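Local structure of glutathione S-transferase domain (Burkholderia graminis, 4MF5) at residues 61-66 with 121-126; 41-46 with 94-99; 87-92 with 108-113. The protein binds glutathione and probably acts as a glutathione transferase of the Ure2p-like group, joining the tripeptide to electrophilic substrates. One frame throughout, in Å; residues are numbered along the deposited sequence.

Contact 1. Residues 61-66 with 121-126; sequences EETGLP and DKTGQL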
loop_
_atom_site.group_PDB
_atom_site.type_symbol
_atom_site.label_atom_id
_atom_site.label_comp_id
_atom_site.label_asym_id
_atom_site.label_seq_id
_atom_site.Cartn_x
_atom_site.Cartn_y
_atom_site.Cartn_z
ATOM N N GLU A 61 -11.161 -18.021 2.735
ATOM C CA GLU A 61 -11.076 -19.470 2.802
ATOM C C GLU A 61 -10.194 -19.938 3.950
ATOM O O GLU A 61 -10.513 -20.930 4.599
ATOM C CB GLU A 61 -10.555 -20.026 1.465
ATOM C CG GLU A 61 -11.526 -19.841 0.310
ATOM C CD GLU A 61 -12.782 -20.676 0.408
ATOM O OE1 GLU A 61 -12.805 -21.661 1.174
ATOM O OE2 GLU A 61 -13.744 -20.359 -0.327
ATOM N N GLU A 62 -9.099 -19.240 4.225
ATOM C CA GLU A 62 -8.210 -19.611 5.321
ATOM C C GLU A 62 -8.908 -19.468 6.665
ATOM O O GLU A 62 -8.780 -20.333 7.536
ATOM C CB GLU A 62 -6.952 -18.733 5.315
ATOM C CG GLU A 62 -5.993 -19.021 4.169
ATOM C CD GLU A 62 -5.096 -20.225 4.335
ATOM O OE1 GLU A 62 -5.234 -20.952 5.356
ATOM O OE2 GLU A 62 -4.248 -20.444 3.449
ATOM N N THR A 63 -9.609 -18.355 6.859
ATOM C CA THR A 63 -10.253 -18.081 8.130
ATOM C C THR A 63 -11.577 -18.805 8.280
ATOM O O THR A 63 -12.095 -18.863 9.382
ATOM C CB THR A 63 -10.492 -16.585 8.359
ATOM O OG1 THR A 63 -11.387 -16.073 7.361
ATOM C CG2 THR A 63 -9.173 -15.822 8.400
ATOM N N GLY A 64 -12.144 -19.299 7.183
ATOM C CA GLY A 64 -13.430 -19.963 7.200
ATOM C C GLY A 64 -14.617 -19.027 7.348
ATOM O O GLY A 64 -15.735 -19.502 7.577
ATOM N N LEU A 65 -14.419 -17.719 7.216
ATOM C CA LEU A 65 -15.534 -16.819 7.346
ATOM C C LEU A 65 -16.490 -17.027 6.177
ATOM O O LEU A 65 -16.064 -17.004 5.024
ATOM C CB LEU A 65 -15.040 -15.375 7.325
ATOM C CG LEU A 65 -16.081 -14.316 7.669
ATOM C CD1 LEU A 65 -16.412 -14.333 9.142
ATOM C CD2 LEU A 65 -15.602 -12.932 7.271
ATOM N N PRO A 66 -17.807 -17.158 6.428
ATOM C CA PRO A 66 -18.714 -17.309 5.286
ATOM C C PRO A 66 -18.685 -16.093 4.378
ATOM O O PRO A 66 -18.573 -14.954 4.844
ATOM C CB PRO A 66 -20.090 -17.455 5.959
ATOM C CG PRO A 66 -19.772 -18.010 7.330
ATOM C CD PRO A 66 -18.505 -17.316 7.720
ATOM N N ASP A 121 -8.357 -8.720 11.826
ATOM C CA ASP A 121 -8.856 -8.139 13.074
ATOM C C ASP A 121 -10.215 -8.706 13.452
ATOM O O ASP A 121 -10.487 -8.943 14.625
ATOM C CB ASP A 121 -8.985 -6.623 12.953
ATOM C CG ASP A 121 -7.668 -5.897 12.933
ATOM O OD1 ASP A 121 -6.612 -6.501 13.202
ATOM O OD2 ASP A 121 -7.716 -4.677 12.639
ATOM N N LYS A 122 -11.096 -8.871 12.463
ATOM C CA LYS A 122 -12.465 -9.273 12.737
ATOM C C LYS A 122 -12.527 -10.576 13.494
ATOM O O LYS A 122 -13.303 -10.716 14.435
ATOM C CB LYS A 122 -13.244 -9.408 11.426
ATOM C CG LYS A 122 -14.684 -9.858 11.595
ATOM C CD LYS A 122 -15.312 -10.292 10.288
ATOM C CE LYS A 122 -16.725 -10.846 10.486
ATOM N NZ LYS A 122 -17.713 -9.794 10.822
ATOM N N THR A 123 -11.700 -11.529 13.064
ATOM C CA THR A 123 -11.783 -12.809 13.787
ATOM C C THR A 123 -10.476 -13.220 14.431
ATOM O O THR A 123 -10.396 -14.306 14.995
ATOM C CB THR A 123 -12.282 -13.945 12.900
ATOM O OG1 THR A 123 -11.348 -14.123 11.830
ATOM C CG2 THR A 123 -13.661 -13.664 12.341
ATOM N N GLY A 124 -9.531 -12.293 14.528
ATOM C CA GLY A 124 -8.321 -12.546 15.311
ATOM C C GLY A 124 -7.496 -13.673 14.721
ATOM O O GLY A 124 -7.045 -14.562 15.452
ATOM N N GLN A 125 -7.328 -13.689 13.412
ATOM C CA GLN A 125 -6.562 -14.728 12.739
ATOM C C GLN A 125 -5.584 -14.142 11.742
ATOM O O GLN A 125 -5.905 -13.177 11.064
ATOM C CB GLN A 125 -7.502 -15.679 11.981
ATOM C CG GLN A 125 -8.432 -16.467 12.857
ATOM C CD GLN A 125 -9.295 -17.354 12.002
ATOM O OE1 GLN A 125 -8.815 -18.360 11.432
ATOM N NE2 GLN A 125 -10.568 -16.980 11.858
ATOM N N LEU A 126 -4.408 -14.756 11.635
ATOM C CA LEU A 126 -3.466 -14.517 10.521
ATOM C C LEU A 126 -2.811 -13.144 10.583
ATOM O O LEU A 126 -2.264 -12.643 9.600
ATOM C CB LEU A 126 -4.092 -14.828 9.155
ATOM C CG LEU A 126 -4.552 -16.280 9.046
ATOM C CD1 LEU A 126 -5.170 -16.544 7.688
ATOM C CD2 LEU A 126 -3.429 -17.269 9.334
HETATM O O HOH W 1 -9.327 -21.015 10.597
#
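Gln125 lays its extended side chain against Thr63, where the C-terminal ends of helices 51-63 and 112-123 of the thioredoxin-like glutathione transferase domain come together. Its amide nitrogen NE2 reaches Thr63 O only weakly, at 3.5 Å, and in the modelled conformer of Thr123 also donates to OG1 at 3.0 Å; together with a water on OE1 these bonds probably favour this rotation of the amide. The carboxamide suits its place because NE2 can donate to Thr63 O while OE1 accepts from the water that also serves Glu62 O. Apolar contacts flank this polar centre. Leu126 CD1 rests 3.7 Å from Glu62 CB, and Leu65 CD1 meets Lys122 CE at 3.8 Å, the two side chains crossing at about a right angle. Lysine serves here because its methylenes cover the leucine while NZ goes on to a salt bridge with Asp98. Further out, Glu62 OE2 pairs with Arg243. Gly64 and Gly124 are the first residues to leave helical angles, each with positive phi, which glycine adopts easily. In Thr63, OG1 stands between the backbone N and the carbonyl carbon (chi1 63°), where it bonds back to Met59 O and places CG2 4.0 Å from Gln125 CB.

Contact 2. Residues 41-46 with 94-99; sequences ERLQLY and PAIIDP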
loop_
_atom_site.group_PDB
_atom_site.type_symbol
_atom_site.label_atom_id
_atom_site.label_comp_id
_atom_site.label_asym_id
_atom_site.label_seq_id
_atom_site.Cartn_x
_atom_site.Cartn_y
_atom_site.Cartn_z
ATOM N N GLU A 41 -26.773 -12.322 4.974
ATOM C CA GLU A 41 -26.128 -12.532 6.247
ATOM C C GLU A 41 -24.629 -12.819 6.158
ATOM O O GLU A 41 -23.960 -12.903 7.191
ATOM C CB GLU A 41 -26.803 -13.723 6.963
ATOM C CG GLU A 41 -26.416 -15.131 6.479
ATOM C CD GLU A 41 -27.020 -15.615 5.171
ATOM O OE1 GLU A 41 -26.640 -16.764 4.816
ATOM O OE2 GLU A 41 -27.847 -14.879 4.543
ATOM N N ARG A 42 -24.134 -12.989 4.932
ATOM C CA ARG A 42 -22.719 -13.287 4.702
ATOM C C ARG A 42 -22.006 -12.072 4.136
ATOM O O ARG A 42 -22.584 -11.305 3.361
ATOM C CB ARG A 42 -22.557 -14.438 3.686
ATOM C CG ARG A 42 -23.272 -15.705 4.115
ATOM C CD ARG A 42 -23.173 -16.898 3.157
ATOM N NE ARG A 42 -24.172 -17.909 3.557
ATOM C CZ ARG A 42 -24.483 -19.028 2.897
ATOM N NH1 ARG A 42 -23.895 -19.334 1.768
ATOM N NH2 ARG A 42 -25.408 -19.854 3.376
ATOM N N LEU A 43 -20.737 -11.926 4.484
ATOM C CA LEU A 43 -19.874 -10.980 3.822
ATOM C C LEU A 43 -20.007 -11.146 2.308
ATOM O O LEU A 43 -19.946 -12.272 1.767
ATOM C CB LEU A 43 -18.444 -11.214 4.283
ATOM C CG LEU A 43 -17.393 -10.250 3.717
ATOM C CD1 LEU A 43 -16.281 -9.998 4.731
ATOM C CD2 LEU A 43 -16.817 -10.760 2.400
ATOM N N GLN A 44 -20.176 -10.018 1.612
ATOM C CA GLN A 44 -20.323 -9.991 0.166
ATOM C C GLN A 44 -18.968 -9.624 -0.433
ATOM O O GLN A 44 -18.372 -8.616 -0.063
ATOM C CB GLN A 44 -21.347 -8.926 -0.206
ATOM C CG GLN A 44 -22.724 -9.145 0.439
ATOM C CD GLN A 44 -23.434 -10.335 -0.149
ATOM O OE1 GLN A 44 -23.670 -10.394 -1.361
ATOM N NE2 GLN A 44 -23.789 -11.301 0.691
ATOM N N LEU A 45 -18.506 -10.439 -1.374
ATOM C CA LEU A 45 -17.230 -10.227 -2.061
ATOM C C LEU A 45 -17.505 -9.951 -3.528
ATOM O O LEU A 45 -18.130 -10.767 -4.197
ATOM C CB LEU A 45 -16.348 -11.470 -1.932
ATOM C CG LEU A 45 -15.061 -11.446 -2.745
ATOM C CD1 LEU A 45 -14.111 -10.357 -2.262
ATOM C CD2 LEU A 45 -14.383 -12.806 -2.717
ATOM N N TYR A 46 -17.000 -8.819 -4.028
ATOM C CA TYR A 46 -17.160 -8.418 -5.430
ATOM C C TYR A 46 -15.763 -8.450 -6.020
ATOM O O TYR A 46 -14.923 -7.610 -5.704
ATOM C CB TYR A 46 -17.818 -7.048 -5.511
ATOM C CG TYR A 46 -19.074 -6.930 -4.659
ATOM C CD1 TYR A 46 -20.330 -7.288 -5.138
ATOM C CD2 TYR A 46 -18.985 -6.450 -3.358
ATOM C CE1 TYR A 46 -21.454 -7.171 -4.337
ATOM C CE2 TYR A 46 -20.104 -6.338 -2.557
ATOM C CZ TYR A 46 -21.335 -6.697 -3.045
ATOM O OH TYR A 46 -22.422 -6.555 -2.216
ATOM N N PRO A 94 -10.484 -6.158 -5.497
ATOM C CA PRO A 94 -11.745 -6.554 -4.885
ATOM C C PRO A 94 -12.359 -5.448 -4.043
ATOM O O PRO A 94 -11.697 -4.471 -3.661
ATOM C CB PRO A 94 -11.309 -7.715 -3.987
ATOM C CG PRO A 94 -9.959 -7.257 -3.510
ATOM C CD PRO A 94 -9.332 -6.571 -4.671
ATOM N N ALA A 95 -13.626 -5.659 -3.711
ATOM C CA ALA A 95 -14.299 -4.854 -2.694
ATOM C C ALA A 95 -15.240 -5.774 -1.939
ATOM O O ALA A 95 -15.649 -6.825 -2.450
ATOM C CB ALA A 95 -15.049 -3.698 -3.345
ATOM N N ILE A 96 -15.574 -5.383 -0.707
ATOM C CA ILE A 96 -16.481 -6.148 0.140
ATOM C C ILE A 96 -17.543 -5.263 0.762
ATOM O O ILE A 96 -17.360 -4.057 0.924
ATOM C CB ILE A 96 -15.722 -6.899 1.274
ATOM C CG1 ILE A 96 -15.055 -5.934 2.253
ATOM C CG2 ILE A 96 -14.740 -7.900 0.695
ATOM C CD1 ILE A 96 -14.676 -6.542 3.573
ATOM N N ILE A 97 -18.628 -5.904 1.172
ATOM C CA ILE A 97 -19.511 -5.346 2.205
ATOM C C ILE A 97 -19.701 -6.427 3.250
ATOM O O ILE A 97 -20.237 -7.502 2.933
ATOM C CB ILE A 97 -20.889 -4.903 1.673
ATOM C CG1 ILE A 97 -20.736 -3.784 0.629
ATOM C CG2 ILE A 97 -21.755 -4.433 2.843
ATOM C CD1 ILE A 97 -21.975 -3.562 -0.209
ATOM N N ASP A 98 -19.237 -6.167 4.470
ATOM C CA ASP A 98 -19.493 -7.090 5.576
ATOM C C ASP A 98 -20.791 -6.637 6.230
ATOM O O ASP A 98 -20.796 -5.577 6.845
ATOM C CB ASP A 98 -18.351 -7.098 6.575
ATOM C CG ASP A 98 -18.526 -8.157 7.655
ATOM O OD1 ASP A 98 -19.602 -8.818 7.666
ATOM O OD2 ASP A 98 -17.598 -8.316 8.477
ATOM N N PRO A 99 -21.895 -7.422 6.148
ATOM C CA PRO A 99 -23.141 -6.980 6.782
ATOM C C PRO A 99 -23.012 -6.867 8.293
ATOM O O PRO A 99 -23.742 -6.087 8.916
ATOM C CB PRO A 99 -24.138 -8.063 6.380
ATOM C CG PRO A 99 -23.316 -9.274 6.147
ATOM C CD PRO A 99 -22.039 -8.763 5.546
#
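Gln44 and Ile97 exchange both of their backbone hydrogen bonds: Gln44 N reaches Ile97 O at 2.8 Å, almost straight at 177°, and Ile97 N returns to Gln44 O at 3.0 Å. Two residues along, Tyr46 N donates to Ala95 O at 2.9 Å and Ala95 N to Tyr46 O at 3.1 Å. Between these hydrogen-bonded pairs lies the non-hydrogen-bonded pair Leu45 and Ile96, whose peptide groups turn outward: Leu45 bonds with Glu68 and His70, and Ile96 with Leu109. Gln44 O takes a second, weaker contact from Ile96 CA, a CA-H...O approach of 3.1 Å. Strands 43-47 and 95-98 are thus the two inner strands of the 2-1-3-4 sheet of a thioredoxin-like fold, running antiparallel, and the cis-proline characteristic of that fold, Pro94, precedes strand 95-98, its CB 4.2 Å from Leu45 CD1. On one face Leu45 CD1 meets Ile96 CG2 at 3.9 Å, and branched aliphatic side chains suit this side because helices 51-63 and 112-123 pack on it. On the other face the Tyr46 ring lies with its edge along the neighbouring strand, and its OH comes 3.6 Å from Ile97 CD1. Gln44 bends at chi2 (-70°), which brings NE2 back to Arg42 O; NE2 also serves Glu68 and OE1 accepts from His70, while Asp98 OD2 is hydrogen-bonded to Tyr118 OH.

Contact 3. Residues 87-92 with 108-113; sequences LNPNNK and PLFESG. With GSH (glutathione), chain D; FMT (formic acid), chain B.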
loop_
_atom_site.group_PDB
_atom_site.type_symbol
_atom_site.label_atom_id
_atom_site.label_comp_id
_atom_site.label_asym_id
_atom_site.label_seq_id
_atom_site.Cartn_x
_atom_site.Cartn_y
_atom_site.Cartn_z
ATOM N N LEU A 87 -19.447 1.395 -4.596
ATOM C CA LEU A 87 -18.709 0.741 -3.520
ATOM C C LEU A 87 -17.215 1.074 -3.600
ATOM O O LEU A 87 -16.598 1.435 -2.595
ATOM C CB LEU A 87 -18.916 -0.770 -3.563
ATOM C CG LEU A 87 -18.200 -1.570 -2.483
ATOM C CD1 LEU A 87 -18.580 -1.090 -1.082
ATOM C CD2 LEU A 87 -18.468 -3.048 -2.635
ATOM N N ASN A 88 -16.623 0.946 -4.787
ATOM C CA ASN A 88 -15.223 1.318 -4.973
ATOM C C ASN A 88 -15.101 2.361 -6.069
ATOM O O ASN A 88 -15.125 2.032 -7.258
ATOM C CB ASN A 88 -14.306 0.150 -5.320
ATOM C CG ASN A 88 -12.862 0.628 -5.396
ATOM O OD1 ASN A 88 -12.600 1.817 -5.171
ATOM N ND2 ASN A 88 -11.933 -0.245 -5.685
ATOM N N PRO A 89 -14.988 3.639 -5.688
ATOM C CA PRO A 89 -14.886 4.699 -6.701
ATOM C C PRO A 89 -13.596 4.640 -7.544
ATOM O O PRO A 89 -13.518 5.312 -8.561
ATOM C CB PRO A 89 -14.925 5.969 -5.851
ATOM C CG PRO A 89 -14.352 5.558 -4.547
ATOM C CD PRO A 89 -14.901 4.179 -4.315
ATOM N N ASN A 90 -12.624 3.826 -7.133
ATOM C CA ASN A 90 -11.433 3.560 -7.924
ATOM C C ASN A 90 -11.658 2.483 -8.988
ATOM O O ASN A 90 -10.735 2.201 -9.750
ATOM C CB ASN A 90 -10.271 3.193 -7.009
ATOM C CG ASN A 90 -8.937 3.142 -7.716
ATOM O OD1 ASN A 90 -8.613 4.021 -8.515
ATOM N ND2 ASN A 90 -8.122 2.155 -7.375
ATOM N N ASN A 91 -12.849 1.882 -9.055
ATOM C CA ASN A 91 -13.179 0.970 -10.151
ATOM C C ASN A 91 -12.305 -0.281 -10.213
ATOM O O ASN A 91 -12.163 -0.873 -11.285
ATOM C CB ASN A 91 -13.350 1.694 -11.531
ATOM C CG ASN A 91 -12.065 2.116 -12.244
ATOM O OD1 ASN A 91 -11.300 1.267 -12.769
ATOM N ND2 ASN A 91 -11.885 3.404 -12.392
ATOM N N LYS A 92 -11.803 -0.738 -9.061
ATOM C CA LYS A 92 -10.915 -1.873 -9.012
ATOM C C LYS A 92 -11.446 -2.950 -8.073
ATOM O O LYS A 92 -12.046 -2.682 -7.042
ATOM C CB LYS A 92 -9.533 -1.433 -8.545
ATOM C CG LYS A 92 -8.839 -0.473 -9.430
ATOM C CD LYS A 92 -8.568 -0.959 -10.824
ATOM C CE LYS A 92 -7.898 0.157 -11.646
ATOM N NZ LYS A 92 -6.483 0.410 -11.250
ATOM N N PRO A 108 -18.647 -1.310 4.267
ATOM C CA PRO A 108 -18.113 -1.355 2.898
ATOM C C PRO A 108 -16.610 -1.126 2.953
ATOM O O PRO A 108 -16.150 -0.305 3.738
ATOM C CB PRO A 108 -18.812 -0.176 2.222
ATOM C CG PRO A 108 -18.992 0.825 3.330
ATOM C CD PRO A 108 -19.214 0.014 4.589
ATOM N N LEU A 109 -15.840 -1.824 2.120
ATOM C CA LEU A 109 -14.400 -1.623 2.136
ATOM C C LEU A 109 -13.800 -2.049 0.816
ATOM O O LEU A 109 -14.185 -3.085 0.260
ATOM C CB LEU A 109 -13.770 -2.415 3.307
ATOM C CG LEU A 109 -12.413 -1.941 3.795
ATOM C CD1 LEU A 109 -12.508 -0.571 4.441
ATOM C CD2 LEU A 109 -11.830 -2.941 4.788
ATOM N N PHE A 110 -12.837 -1.269 0.332
ATOM C CA PHE A 110 -12.034 -1.679 -0.814
ATOM C C PHE A 110 -10.564 -1.577 -0.422
ATOM O O PHE A 110 -10.247 -1.224 0.709
ATOM C CB PHE A 110 -12.425 -0.932 -2.094
ATOM C CG PHE A 110 -12.186 0.556 -2.064
ATOM C CD1 PHE A 110 -13.157 1.442 -1.615
ATOM C CD2 PHE A 110 -10.964 1.085 -2.497
ATOM C CE1 PHE A 110 -12.903 2.810 -1.592
ATOM C CE2 PHE A 110 -10.725 2.446 -2.472
ATOM C CZ PHE A 110 -11.692 3.311 -2.014
ATOM N N GLU A 111 -9.691 -1.945 -1.373
ATOM C CA GLU A 111 -8.236 -2.089 -1.205
ATOM C C GLU A 111 -7.949 -3.429 -0.558
ATOM O O GLU A 111 -8.162 -3.628 0.643
ATOM C CB GLU A 111 -7.558 -0.953 -0.423
ATOM C CG GLU A 111 -7.678 0.395 -1.114
ATOM C CD GLU A 111 -6.906 0.469 -2.370
ATOM O OE1 GLU A 111 -5.773 -0.110 -2.392
ATOM O OE2 GLU A 111 -7.338 1.130 -3.336
ATOM N N SER A 112 -7.394 -4.343 -1.332
ATOM C CA SER A 112 -7.092 -5.690 -0.838
ATOM C C SER A 112 -6.306 -5.650 0.458
ATOM O O SER A 112 -6.628 -6.369 1.397
ATOM C CB SER A 112 -6.336 -6.457 -1.912
ATOM O OG SER A 112 -5.091 -5.863 -2.230
ATOM N N GLY A 113 -5.269 -4.818 0.559
ATOM C CA GLY A 113 -4.471 -4.778 1.781
ATOM C C GLY A 113 -5.257 -4.335 2.999
ATOM O O GLY A 113 -5.026 -4.814 4.107
HETATM C CG1 GSH D . -6.764 -3.825 -7.580
HETATM C CD1 GSH D . -7.083 -4.787 -8.673
HETATM O OE1 GSH D . -6.765 -5.988 -8.659
HETATM N N2 GSH D . -7.757 -4.263 -9.660
HETATM C CA2 GSH D . -7.480 -4.463 -11.063
HETATM C C2 GSH D . -8.771 -4.104 -11.698
HETATM O O2 GSH D . -9.858 -4.214 -11.025
HETATM C CB2 GSH D . -7.112 -5.804 -11.640
HETATM S SG2 GSH D . -7.051 -7.134 -10.457
HETATM N N3 GSH D . -8.704 -3.653 -12.932
HETATM C CA3 GSH D . -9.866 -3.072 -13.558
HETATM C C3 GSH D . -9.451 -1.892 -14.404
HETATM O O31 GSH D . -8.231 -1.643 -14.498
HETATM O O32 GSH D . -10.313 -1.199 -14.987
HETATM C C FMT B . -6.130 -3.584 -4.523
HETATM O O1 FMT B . -5.070 -4.076 -4.115
HETATM O O2 FMT B . -7.266 -3.809 -4.052
HETATM O O HOH W 2 -8.953 0.067 -5.357
#
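The Asn88 amide lies over one face of the Phe110 ring, the two planes only 16° apart, with OD1 3.1 Å above the plane over the ring centre. In the ring plane, at its edge, stands Glu111 OE2, and Trp140 of the second subunit meets the ring edge-to-face. Pro89 CD approaches Phe110 CE1 obliquely at 3.6 Å, while Leu87 CD1 is pressed tightly on Pro108 CB. Phe110 CG sits between the backbone N and the carbonyl carbon (chi1 64°), which brings the ring against Asn88 and Pro89.

Asn88 suits its place because both ends of the amide are used. OD1 takes Asn90 N at 2.8 Å, closing an Asx turn within the type I turn from Asn88 to Asn91, and ND2 gives to Lys92 O at 2.8 Å. One water accepts from Asn88 ND2 and Asn90 ND2 and donates to Glu111 OE2, the N-cap residue of helix 112-123; Asn90 OD1 is hydrogen-bonded to Arg181 of the second subunit. Lys92 lies along glutathione, its CD 3.3 Å from GSH C2. Ser112 N and OG hold a formic acid, probably from the crystallisation liquor; if ionised, it would gain from the helix dipole, and it may mark where a carboxylate of glutathione can bind.

From the N terminus the chain enters strand 43-47, the first side of contact 2, and after a short loop forms helix 51-63, whose end opens contact 1. It then forms strand 67-71 and the loop at 87-92, which opens contact 3, before strand 95-98 closes contact 2. Strand 107-110 and the start of helix 112-123 close contact 3, and the end of that helix closes contact 1. Contact 3 therefore lies wholly within the span of contact 1, while contact 2 crosses both. Contact 2 joins the inner strands, contact 3 ties the glutathione-site loop to the edge strand, and contact 1 joins two helix ends. Leu65 packing on Leu43 links contacts 1 and 2; neighbouring strands 95-98 and 107-110 link contacts 2 and 3.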